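Local coordinates for transcriptional regulator, MarR family (Silicibacter pomeroyi DSS-3, PDB 3BJ6), which probably acts as a DNA-binding transcription factor of the winged helix-turn-helix MarR family, at residues T101-G104 against E105-T109. Residues are numbered along the deposited sequence; the frame is centred on the assembly and turned at random.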
loop_
_atom_site.group_PDB
_atom_site.type_symbol
_atom_site.label_atom_id
_atom_site.label_comp_id
_atom_site.label_asym_id
_atom_site.label_seq_id
_atom_site.Cartn_x
_atom_site.Cartn_y
_atom_site.Cartn_z
ATOM N N THR A 101 -12.814 -17.105 20.918
ATOM C CA THR A 101 -13.335 -17.303 22.271
ATOM C C THR A 101 -14.060 -16.009 22.683
ATOM O O THR A 101 -13.953 -15.001 21.975
ATOM C CB THR A 101 -12.202 -17.563 23.271
ATOM O OG1 THR A 101 -11.318 -16.431 23.292
ATOM C CG2 THR A 101 -11.430 -18.826 22.918
ATOM N N PRO A 102 -14.840 -16.038 23.791
ATOM C CA PRO A 102 -15.448 -14.782 24.249
ATOM C C PRO A 102 -14.427 -13.637 24.453
ATOM O O PRO A 102 -14.725 -12.498 24.103
ATOM C CB PRO A 102 -16.138 -15.178 25.570
ATOM C CG PRO A 102 -16.503 -16.650 25.357
ATOM C CD PRO A 102 -15.267 -17.194 24.611
ATOM N N ARG A 103 -13.244 -13.938 24.975
ATOM C CA ARG A 103 -12.156 -12.922 25.077
ATOM C C ARG A 103 -11.701 -12.390 23.718
ATOM O O ARG A 103 -11.550 -11.176 23.528
ATOM C CB ARG A 103 -10.947 -13.491 25.860
ATOM C CG ARG A 103 -9.821 -12.464 26.146
ATOM C CD ARG A 103 -10.328 -11.172 26.862
ATOM N NE ARG A 103 -9.255 -10.170 26.968
ATOM C CZ ARG A 103 -9.437 -8.844 26.957
ATOM N NH1 ARG A 103 -10.668 -8.321 26.847
ATOM N NH2 ARG A 103 -8.382 -8.033 27.040
ATOM N N GLY A 104 -11.460 -13.297 22.774
ATOM C CA GLY A 104 -11.102 -12.878 21.403
ATOM C C GLY A 104 -12.169 -12.005 20.794
ATOM O O GLY A 104 -11.871 -11.000 20.141
ATOM N N GLU A 105 -13.422 -12.402 21.012
ATOM C CA GLU A 105 -14.593 -11.654 20.584
ATOM C C GLU A 105 -14.647 -10.232 21.182
ATOM O O GLU A 105 -14.918 -9.267 20.465
ATOM C CB GLU A 105 -15.850 -12.459 20.949
ATOM C CG GLU A 105 -17.151 -11.929 20.366
ATOM C CD GLU A 105 -18.217 -13.022 20.174
ATOM O OE1 GLU A 105 -19.145 -12.797 19.367
ATOM O OE2 GLU A 105 -18.124 -14.096 20.805
ATOM N N ALA A 106 -14.376 -10.114 22.483
ATOM C CA ALA A 106 -14.352 -8.808 23.176
ATOM C C ALA A 106 -13.241 -7.902 22.595
ATOM O O ALA A 106 -13.469 -6.726 22.332
ATOM C CB ALA A 106 -14.183 -8.979 24.681
ATOM N N ILE A 107 -12.054 -8.472 22.406
ATOM C CA ILE A 107 -10.918 -7.729 21.878
ATOM C C ILE A 107 -11.194 -7.189 20.455
ATOM O O ILE A 107 -11.035 -5.997 20.205
ATOM C CB ILE A 107 -9.648 -8.580 21.927
ATOM C CG1 ILE A 107 -9.157 -8.608 23.383
ATOM C CG2 ILE A 107 -8.572 -7.985 21.000
ATOM C CD1 ILE A 107 -8.045 -9.631 23.631
ATOM N N ILE A 108 -11.647 -8.047 19.543
ATOM C CA ILE A 108 -11.825 -7.555 18.146
ATOM C C ILE A 108 -12.979 -6.543 18.051
ATOM O O ILE A 108 -12.892 -5.563 17.305
ATOM C CB ILE A 108 -11.876 -8.706 17.059
ATOM C CG1 ILE A 108 -11.782 -8.109 15.646
ATOM C CG2 ILE A 108 -13.129 -9.575 17.231
ATOM C CD1 ILE A 108 -10.443 -7.402 15.352
ATOM N N THR A 109 -14.010 -6.733 18.882
ATOM C CA THR A 109 -15.118 -5.780 18.971
ATOM C C THR A 109 -14.621 -4.419 19.416
ATOM O O THR A 109 -15.010 -3.391 18.844
ATOM C CB THR A 109 -16.205 -6.278 19.954
ATOM O OG1 THR A 109 -16.716 -7.525 19.466
ATOM C CG2 THR A 109 -17.365 -5.303 20.073
#
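R103 lays its guanidinium against I107 one turn further along the helix: I107 CG1 sits over the centre of one face, 3.6 Å above the plane, and I107 CD1 comes within 3.6 Å of R103 NE. A bend at chi2 (54°), beyond a CG that stands anti to the backbone N, turns the arginine chain along the helix toward the isoleucine. Four successive i to i+4 backbone bonds begin the ladder, from E105 N to T101 O at 2.8 Å through I108 N to G104 O at 3.0 Å. T101 is the N-cap of helix 102-123, which follows wing strand 97-100 of the winged helix-turn-helix fold; its OG1 accepts a hydrogen bond from G104 N at 3.2 Å, nearly straight at 170°, and is also hydrogen-bonded to G82 O. The next turn has a hydroxyl bond too: T109 OG1 meets E105 O at 2.7 Å, while T109 N approaches that oxygen from the opposite face of the carbonyl plane. On the buried side, I107 touches L83, V38 and L46, and I108 packs on helix 40-51. Cutting I107 back to an alanine removes CG1 and CD1, which would probably set the arginine freer to turn and open a gap beside L46 and L83.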